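Local coordinates for oligopeptide-binding protein oppA (Lactococcus lactis, PDB 3DRF), which binds oligopeptides as the receptor of the OppABCDF ABC transporter, which takes up peptides larger than three residues and is essential for growth in milk, at residues T254-S259 with S269-I274; A38-S43 with N276-S281; T399-K404 with G437-L442. One frame throughout, in Å; residues are numbered along the deposited sequence. Where two conformers were deposited one is given.

Interaction 1 (T254-S259 with S269-I274); sequences TYEVVS and SSKYDI
Matching first torsions carry Glu-256 and Tyr-272 to each other: in both, CG stands anti to the carbonyl carbon (chi1 near -57°), and the glutamate chain then runs extended, so that its carboxylate arrives at the hydroxyl end of the tyrosine. Tyr-272 OH donates to Glu-256 OE1 over 2.5 Å, a short bond. The acceptor sits at the ring edge near its plane and is met on its anti side, 16° out of the carboxylate plane; carboxylate and ring planes are turned 77° apart. Water 2 lies at the same edge and donates both to Tyr-272 OH (2.8 Å) and to Val-257 O, so the hydroxyl is fixed from two partners. OE1 also accepts from water 1, which in turn accepts from Lys-271 NZ at 2.7 Å. The direct separation of Glu-256 OE1 and Lys-271 NZ, 4.5 Å, is too long for a salt bridge, but the nearby positive charge would probably favour the ionised carboxylate. Val-258 packs obliquely by the ring, its CB 4.0 Å from Tyr-272 CE2, while Lys-271 CG lies over one ring face. Ala-266 of helix 263-268 and Ala-38 of strand 34-40 also touch Tyr-272. The contact thus closes a beta-alpha-beta crossover that skips one strand: 252-258 leads through the helix, ended by a Schellman motif at Ser-270, to parallel strand 274-276, with 34-40 between them in the mixed sheet.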
loop_
_atom_site.group_PDB
_atom_site.type_symbol
_atom_site.label_atom_id
_atom_site.label_comp_id
_atom_site.label_asym_id
_atom_site.label_seq_id
_atom_site.Cartn_x
_atom_site.Cartn_y
_atom_site.Cartn_z
ATOM N N THR A 254 20.539 -0.572 13.416
ATOM C CA THR A 254 20.368 -1.848 12.739
ATOM C C THR A 254 18.842 -2.039 12.587
ATOM O O THR A 254 18.054 -1.702 13.463
ATOM C CB THR A 254 21.039 -2.987 13.513
ATOM O OG1 THR A 254 20.420 -3.102 14.804
ATOM C CG2 THR A 254 22.516 -2.675 13.639
ATOM N N TYR A 255 18.437 -2.532 11.443
ATOM C CA TYR A 255 17.005 -2.719 11.166
ATOM C C TYR A 255 16.845 -4.131 10.608
ATOM O O TYR A 255 17.422 -4.428 9.606
ATOM C CB TYR A 255 16.496 -1.645 10.181
ATOM C CG TYR A 255 15.056 -1.154 10.401
ATOM C CD1 TYR A 255 14.041 -2.005 10.741
ATOM C CD2 TYR A 255 14.748 0.151 10.261
ATOM C CE1 TYR A 255 12.752 -1.549 10.916
ATOM C CE2 TYR A 255 13.462 0.613 10.446
ATOM C CZ TYR A 255 12.481 -0.250 10.784
ATOM O OH TYR A 255 11.219 0.209 11.012
ATOM N N GLU A 256 16.098 -4.979 11.318
ATOM C CA GLU A 256 16.023 -6.411 11.046
ATOM C C GLU A 256 14.587 -6.873 10.901
ATOM O O GLU A 256 13.750 -6.357 11.587
ATOM C CB GLU A 256 16.712 -7.239 12.192
ATOM C CG GLU A 256 18.162 -6.875 12.484
ATOM C CD GLU A 256 18.803 -7.826 13.477
ATOM O OE1 GLU A 256 18.162 -8.591 14.174
ATOM O OE2 GLU A 256 20.008 -7.754 13.504
ATOM N N VAL A 257 14.299 -7.951 10.257
ATOM C CA VAL A 257 12.981 -8.571 10.394
ATOM C C VAL A 257 13.000 -9.494 11.613
ATOM O O VAL A 257 14.055 -9.982 12.028
ATOM C CB VAL A 257 12.475 -9.313 9.117
ATOM C CG1 VAL A 257 12.166 -8.309 7.994
ATOM C CG2 VAL A 257 13.454 -10.389 8.670
ATOM N N VAL A 258 11.855 -9.628 12.245
ATOM C CA VAL A 258 11.602 -10.558 13.339
ATOM C C VAL A 258 10.243 -11.232 13.187
ATOM O O VAL A 258 9.275 -10.608 12.754
ATOM C CB VAL A 258 11.665 -9.852 14.706
ATOM C CG1 VAL A 258 10.561 -8.810 14.816
ATOM C CG2 VAL A 258 11.563 -10.868 15.833
ATOM N N SER A 259 10.184 -12.566 13.348
ATOM C CA SER A 259 8.945 -13.302 13.124
ATOM C C SER A 259 7.877 -12.945 14.152
ATOM O O SER A 259 8.180 -12.440 15.237
ATOM C CB SER A 259 9.186 -14.801 13.196
ATOM O OG SER A 259 9.436 -15.194 14.530
ATOM N N SER A 269 13.686 -9.764 26.136
ATOM C CA SER A 269 15.150 -9.919 26.253
ATOM C C SER A 269 15.917 -8.647 25.804
ATOM O O SER A 269 17.111 -8.631 25.773
ATOM C CB SER A 269 15.575 -11.103 25.416
ATOM O OG SER A 269 15.554 -10.820 24.029
ATOM N N SER A 270 15.190 -7.603 25.424
ATOM C CA SER A 270 15.803 -6.338 24.923
ATOM C C SER A 270 16.627 -6.515 23.660
ATOM O O SER A 270 17.551 -5.776 23.423
ATOM C CB SER A 270 16.655 -5.681 26.029
ATOM O OG SER A 270 15.863 -5.130 27.027
ATOM N N LYS A 271 16.278 -7.474 22.849
ATOM C CA LYS A 271 16.921 -7.673 21.566
ATOM C C LYS A 271 16.712 -6.466 20.612
ATOM O O LYS A 271 17.584 -6.156 19.837
ATOM C CB LYS A 271 16.412 -8.951 20.917
ATOM C CG LYS A 271 17.082 -9.399 19.584
ATOM C CD LYS A 271 16.647 -10.795 19.201
ATOM C CE LYS A 271 17.009 -11.167 17.784
ATOM N NZ LYS A 271 18.381 -11.366 17.696
ATOM N N TYR A 272 15.555 -5.819 20.720
ATOM C CA TYR A 272 15.220 -4.619 19.932
ATOM C C TYR A 272 14.775 -3.487 20.828
ATOM O O TYR A 272 14.065 -3.724 21.771
ATOM C CB TYR A 272 14.145 -4.945 18.883
ATOM C CG TYR A 272 14.604 -6.048 17.942
ATOM C CD1 TYR A 272 15.677 -5.839 17.066
ATOM C CD2 TYR A 272 13.992 -7.286 17.906
ATOM C CE1 TYR A 272 16.088 -6.804 16.235
ATOM C CE2 TYR A 272 14.442 -8.263 17.060
ATOM C CZ TYR A 272 15.480 -8.018 16.224
ATOM O OH TYR A 272 15.950 -8.977 15.372
ATOM N N ASP A 273 15.158 -2.280 20.502
ATOM C CA ASP A 273 14.657 -1.078 21.143
ATOM C C ASP A 273 13.254 -0.727 20.689
ATOM O O ASP A 273 12.480 -0.196 21.440
ATOM C CB ASP A 273 15.574 0.122 20.878
ATOM C CG ASP A 273 16.965 -0.070 21.422
ATOM O OD1 ASP A 273 17.048 -0.257 22.643
ATOM O OD2 ASP A 273 17.932 -0.013 20.693
ATOM N N ILE A 274 12.958 -1.003 19.429
ATOM C CA ILE A 274 11.665 -0.644 18.793
ATOM C C ILE A 274 11.299 -1.811 17.899
ATOM O O ILE A 274 12.148 -2.303 17.223
ATOM C CB ILE A 274 11.855 0.614 17.934
ATOM C CG1 ILE A 274 12.314 1.833 18.782
ATOM C CG2 ILE A 274 10.584 0.921 17.134
ATOM C CD1 ILE A 274 12.636 3.045 17.985
HETATM O O HOH W 1 19.447 -9.152 16.620
HETATM O O HOH W 2 15.144 -11.367 14.182
#

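Interaction 2 (A38-S43 with N276-S281); sequences AYQSDS and NGMVSS
One face of the Tyr-39 ring is covered by the backbone of Asn-276 and Gly-277: Asn-276 O lies 3.8 Å above the ring plane and Gly-277 CA 4.0 Å above it, both offset toward the rim. Asn-276 CB approaches ring atom CD1, and the ring and the asparagine amide are steeply inclined to each other. This packing accompanies a parallel beta bridge between Tyr-39 and Asn-276, where strand 274-276 forms an outer strand of the five-stranded mixed sheet. Two backbone bonds define the bridge: Asn-276 N donates to Ala-38 O at 2.9 Å and Gln-40 N to Asn-276 O at 3.0 Å. Asn-276 O also receives a CA-H contact from Tyr-39. Positive phi at Gly-277 takes the second chain out of the sheet, and the absence of a side chain leaves room for the tyrosine ring. Beyond this turn, water 3 donates to both Gln-40 O and Gly-277 O, continuing the connection where direct backbone pairing has stopped. The amide of Asn-276 is held through OD1 by Thr-546 OG1 and through ND2 by Tyr-255 OH, tying the bridge to strands 536-549 and 252-258. Gln-40 reaches across with CG anti to N (chi1 -172°) and an extended chain. Its NE2 passes 3.8 Å from Met-278 CG and is hydrogen-bonded to Ser-263 OG and Gln-282 OE1. At the other end of the same amide, OE1 accepts from Val-279 N at 3.1 Å, through a bent bond of 143°, with the donor tilted 32° from the plane of the side-chain carbonyl.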
loop_
_atom_site.group_PDB
_atom_site.type_symbol
_atom_site.label_atom_id
_atom_site.label_comp_id
_atom_site.label_asym_id
_atom_site.label_seq_id
_atom_site.Cartn_x
_atom_site.Cartn_y
_atom_site.Cartn_z
ATOM N N ALA A 38 13.401 -3.479 14.711
ATOM C CA ALA A 38 12.860 -4.541 13.876
ATOM C C ALA A 38 11.493 -4.186 13.276
ATOM O O ALA A 38 10.762 -3.391 13.782
ATOM C CB ALA A 38 12.790 -5.906 14.660
ATOM N N TYR A 39 11.204 -4.885 12.189
ATOM C CA TYR A 39 9.860 -4.954 11.602
ATOM C C TYR A 39 9.365 -6.393 11.682
ATOM O O TYR A 39 10.065 -7.293 11.327
ATOM C CB TYR A 39 9.886 -4.428 10.133
ATOM C CG TYR A 39 8.503 -4.149 9.595
ATOM C CD1 TYR A 39 7.967 -2.866 9.613
ATOM C CD2 TYR A 39 7.702 -5.181 9.119
ATOM C CE1 TYR A 39 6.675 -2.644 9.138
ATOM C CE2 TYR A 39 6.479 -4.954 8.656
ATOM C CZ TYR A 39 5.971 -3.695 8.693
ATOM O OH TYR A 39 4.699 -3.493 8.204
ATOM N N GLN A 40 8.149 -6.549 12.164
ATOM C CA GLN A 40 7.559 -7.869 12.284
ATOM C C GLN A 40 7.112 -8.396 10.912
ATOM O O GLN A 40 6.286 -7.848 10.256
ATOM C CB GLN A 40 6.375 -7.838 13.258
ATOM C CG GLN A 40 5.857 -9.274 13.563
ATOM C CD GLN A 40 4.703 -9.226 14.530
ATOM O OE1 GLN A 40 3.578 -9.039 14.150
ATOM N NE2 GLN A 40 5.017 -9.384 15.802
ATOM N N SER A 41 7.749 -9.493 10.550
ATOM C CA SER A 41 7.488 -10.125 9.286
ATOM C C SER A 41 7.851 -11.599 9.348
ATOM O O SER A 41 8.910 -11.923 9.736
ATOM C CB SER A 41 8.334 -9.444 8.181
ATOM O OG SER A 41 8.133 -10.076 6.925
ATOM N N ASP A 42 6.939 -12.437 8.918
ATOM C CA ASP A 42 7.200 -13.866 8.789
ATOM C C ASP A 42 7.884 -14.247 7.444
ATOM O O ASP A 42 8.378 -15.318 7.294
ATOM C CB ASP A 42 5.895 -14.677 9.009
ATOM C CG ASP A 42 5.446 -14.650 10.484
ATOM O OD1 ASP A 42 6.308 -14.688 11.287
ATOM O OD2 ASP A 42 4.286 -14.485 10.755
ATOM N N SER A 43 7.884 -13.324 6.509
ATOM C CA SER A 43 8.601 -13.507 5.241
ATOM C C SER A 43 9.927 -12.739 5.198
ATOM O O SER A 43 10.073 -11.733 5.812
ATOM C CB SER A 43 7.742 -12.987 4.080
ATOM O OG SER A 43 6.617 -13.801 3.860
ATOM N N ASN A 276 8.298 -2.333 14.892
ATOM C CA ASN A 276 7.182 -1.808 14.079
ATOM C C ASN A 276 6.422 -2.939 13.412
ATOM O O ASN A 276 6.961 -3.978 13.162
ATOM C CB ASN A 276 7.739 -0.808 13.038
ATOM C CG ASN A 276 8.221 0.474 13.707
ATOM O OD1 ASN A 276 7.481 1.083 14.441
ATOM N ND2 ASN A 276 9.467 0.835 13.470
ATOM N N GLY A 277 5.164 -2.685 13.133
ATOM C CA GLY A 277 4.308 -3.645 12.435
ATOM C C GLY A 277 3.734 -4.793 13.234
ATOM O O GLY A 277 3.270 -5.725 12.680
ATOM N N MET A 278 3.772 -4.686 14.560
ATOM C CA MET A 278 3.270 -5.795 15.374
ATOM C C MET A 278 1.768 -5.986 15.275
ATOM O O MET A 278 1.050 -5.034 15.256
ATOM C CB MET A 278 3.682 -5.627 16.846
ATOM C CG MET A 278 5.184 -5.784 17.038
ATOM S SD MET A 278 5.653 -5.710 18.804
ATOM C CE MET A 278 4.980 -7.279 19.426
ATOM N N VAL A 279 1.354 -7.245 15.218
ATOM C CA VAL A 279 -0.047 -7.631 15.056
ATOM C C VAL A 279 -0.887 -7.228 16.302
ATOM O O VAL A 279 -0.422 -7.209 17.422
ATOM C CB VAL A 279 -0.198 -9.152 14.792
ATOM C CG1 VAL A 279 0.257 -9.483 13.345
ATOM C CG2 VAL A 279 0.484 -10.032 15.852
ATOM N N SER A 280 -2.147 -6.954 16.052
ATOM C CA SER A 280 -3.080 -6.542 17.094
ATOM C C SER A 280 -3.226 -7.573 18.218
ATOM O O SER A 280 -3.445 -7.198 19.363
ATOM C CB SER A 280 -4.451 -6.274 16.477
ATOM O OG SER A 280 -4.406 -5.163 15.586
ATOM N N SER A 281 -3.062 -8.850 17.898
ATOM C CA SER A 281 -3.276 -9.916 18.899
ATOM C C SER A 281 -2.220 -9.911 20.025
ATOM O O SER A 281 -2.443 -10.479 21.041
ATOM C CB SER A 281 -3.320 -11.288 18.258
ATOM O OG SER A 281 -2.084 -11.592 17.629
HETATM O O HOH W 3 3.745 -6.762 10.227
#

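Interaction 3 (T399-K404 with G437-L442); sequences TGYREK and GVKVSL
A helix-terminating Schellman motif, with Gly-437 as its C-prime residue, meets the first strand of the beta-hairpin formed by strands 401-404 and 407-414. Helix 422-435 ends here before the chain enters strand 439-442, which runs parallel to 407-414; the helix thus belongs to a beta-alpha-beta crossover. Arg-402 N donates to Gly-437 O at 2.9 Å. Positive phi at Gly-437 suits the helix end, and its bare CA lets the Arg-402 aliphatic chain pass close, Arg-402 CG lying 4.1 Å from Gly-437 CA. The guanidinium continues to a set of further partners: NE bonds Ile-436 O, NH1 bonds Trp-393 O and forms a salt bridge with Asp-389, and NH2 bonds Asn-385 OD1. Thr-399 OG1 accepts from Tyr-401 N in an ST turn. The Tyr-401 ring presents an edge to the peptide between Gly-437 and Val-438 and a face to Lys-439. With CG anti to N and a bend at chi3 (-79°), the lysine folds over that face, its NZ going on to a salt bridge with Glu-408. Its CB makes a CH-pi contact 3.7 Å from the ring centroid, while Lys-439 CE comes down 3.6 Å from Tyr-401 CE2.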
loop_
_atom_site.group_PDB
_atom_site.type_symbol
_atom_site.label_atom_id
_atom_site.label_comp_id
_atom_site.label_asym_id
_atom_site.label_seq_id
_atom_site.Cartn_x
_atom_site.Cartn_y
_atom_site.Cartn_z
ATOM N N THR A 399 -25.828 -32.829 0.424
ATOM C CA THR A 399 -24.399 -32.419 0.556
ATOM C C THR A 399 -24.249 -31.211 1.469
ATOM O O THR A 399 -23.177 -30.953 1.972
ATOM C CB THR A 399 -23.799 -32.016 -0.772
ATOM O OG1 THR A 399 -24.494 -30.851 -1.239
ATOM C CG2 THR A 399 -23.858 -33.125 -1.833
ATOM N N GLY A 400 -25.302 -30.446 1.654
ATOM C CA GLY A 400 -25.227 -29.188 2.401
ATOM C C GLY A 400 -24.704 -27.961 1.639
ATOM O O GLY A 400 -24.513 -26.957 2.221
ATOM N N TYR A 401 -24.527 -28.131 0.350
ATOM C CA TYR A 401 -24.039 -27.025 -0.483
ATOM C C TYR A 401 -25.004 -26.741 -1.635
ATOM O O TYR A 401 -25.750 -27.593 -2.080
ATOM C CB TYR A 401 -22.633 -27.331 -1.014
ATOM C CG TYR A 401 -21.609 -27.509 0.096
ATOM C CD1 TYR A 401 -21.198 -26.448 0.873
ATOM C CD2 TYR A 401 -21.117 -28.749 0.400
ATOM C CE1 TYR A 401 -20.252 -26.598 1.862
ATOM C CE2 TYR A 401 -20.212 -28.917 1.395
ATOM C CZ TYR A 401 -19.795 -27.842 2.136
ATOM O OH TYR A 401 -18.868 -27.988 3.171
ATOM N N ARG A 402 -24.933 -25.502 -2.088
ATOM C CA ARG A 402 -25.802 -25.002 -3.152
ATOM C C ARG A 402 -25.293 -25.294 -4.550
ATOM O O ARG A 402 -24.122 -25.484 -4.728
ATOM C CB ARG A 402 -26.011 -23.499 -2.975
ATOM C CG ARG A 402 -26.779 -23.128 -1.649
ATOM C CD ARG A 402 -26.780 -21.608 -1.476
ATOM N NE ARG A 402 -27.453 -21.216 -0.226
ATOM C CZ ARG A 402 -28.764 -21.111 -0.073
ATOM N NH1 ARG A 402 -29.532 -21.293 -1.107
ATOM N NH2 ARG A 402 -29.288 -20.717 1.063
ATOM N N GLU A 403 -26.237 -25.349 -5.494
ATOM C CA GLU A 403 -25.953 -25.673 -6.888
ATOM C C GLU A 403 -26.867 -24.828 -7.799
ATOM O O GLU A 403 -27.927 -24.476 -7.441
ATOM C CB GLU A 403 -26.249 -27.155 -7.167
ATOM C CG GLU A 403 -25.521 -28.163 -6.270
ATOM C CD GLU A 403 -25.896 -29.605 -6.559
ATOM O OE1 GLU A 403 -26.608 -29.799 -7.531
ATOM O OE2 GLU A 403 -25.462 -30.443 -5.864
ATOM N N LYS A 404 -26.388 -24.572 -9.004
ATOM C CA LYS A 404 -27.156 -23.891 -10.026
ATOM C C LYS A 404 -26.911 -24.622 -11.337
ATOM O O LYS A 404 -25.799 -24.652 -11.802
ATOM C CB LYS A 404 -26.748 -22.431 -10.144
ATOM C CG LYS A 404 -27.590 -21.672 -11.218
ATOM C CD LYS A 404 -27.110 -20.266 -11.442
ATOM C CE LYS A 404 -27.666 -19.374 -10.366
ATOM N NZ LYS A 404 -27.500 -17.883 -10.656
ATOM N N GLY A 437 -24.167 -22.511 2.560
ATOM C CA GLY A 437 -24.108 -23.481 1.478
ATOM C C GLY A 437 -23.062 -23.218 0.397
ATOM O O GLY A 437 -23.176 -23.653 -0.686
ATOM N N VAL A 438 -22.002 -22.555 0.818
ATOM C CA VAL A 438 -20.849 -22.293 -0.052
ATOM C C VAL A 438 -19.664 -23.117 0.453
ATOM O O VAL A 438 -19.273 -23.016 1.586
ATOM C CB VAL A 438 -20.503 -20.790 -0.045
ATOM C CG1 VAL A 438 -19.269 -20.529 -0.979
ATOM C CG2 VAL A 438 -21.740 -19.993 -0.516
ATOM N N LYS A 439 -19.121 -23.936 -0.419
ATOM C CA LYS A 439 -17.972 -24.761 -0.112
ATOM C C LYS A 439 -16.679 -24.013 -0.471
ATOM O O LYS A 439 -16.427 -23.696 -1.575
ATOM C CB LYS A 439 -17.996 -26.096 -0.866
ATOM C CG LYS A 439 -16.893 -27.043 -0.383
ATOM C CD LYS A 439 -16.691 -28.196 -1.351
ATOM C CE LYS A 439 -17.731 -29.170 -1.142
ATOM N NZ LYS A 439 -17.549 -30.426 -1.969
ATOM N N VAL A 440 -15.897 -23.727 0.544
ATOM C CA VAL A 440 -14.666 -22.942 0.373
ATOM C C VAL A 440 -13.476 -23.762 0.914
ATOM O O VAL A 440 -13.536 -24.284 1.984
ATOM C CB VAL A 440 -14.802 -21.580 1.122
ATOM C CG1 VAL A 440 -13.481 -20.773 1.014
ATOM C CG2 VAL A 440 -15.923 -20.772 0.561
ATOM N N SER A 441 -12.425 -23.851 0.134
ATOM C CA SER A 441 -11.230 -24.566 0.555
ATOM C C SER A 441 -9.989 -23.722 0.318
ATOM O O SER A 441 -9.921 -22.927 -0.622
ATOM C CB SER A 441 -11.115 -25.911 -0.155
ATOM O OG SER A 441 -10.997 -25.752 -1.545
ATOM N N LEU A 442 -8.987 -23.901 1.204
ATOM C CA LEU A 442 -7.738 -23.152 1.135
ATOM C C LEU A 442 -6.969 -23.477 -0.140
ATOM O O LEU A 442 -6.924 -24.630 -0.573
ATOM C CB LEU A 442 -6.871 -23.443 2.362
ATOM C CG LEU A 442 -7.417 -22.963 3.709
ATOM C CD1 LEU A 442 -6.467 -23.335 4.837
ATOM C CD2 LEU A 442 -7.664 -21.462 3.684
#

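How the interactions relate
Interactions 1 and 2 form a continuous neighbourhood: their centres are 11 Å apart, and strands 252-258 and 34-40 are adjacent in the same mixed sheet. Glu-256 O lies 3.0 Å from Tyr-39 N, and Val-258 O 2.9 Å from Ser-41 N, both probable hydrogen bonds. Along the chain, interaction 1 is nested within the loop closed by interaction 2. Interaction 3 follows later, in a different, eight-stranded sheet, its centre about 44 Å from that of interaction 1 and 34 Å from that of interaction 2; nearest atoms are about 20 and 15 Å away. Asn-276 and Val-279, bonded to Thr-546 and Tyr-545, link interaction 2 to strand 536-549 of that sheet. The receptor was captured closed around a peptide.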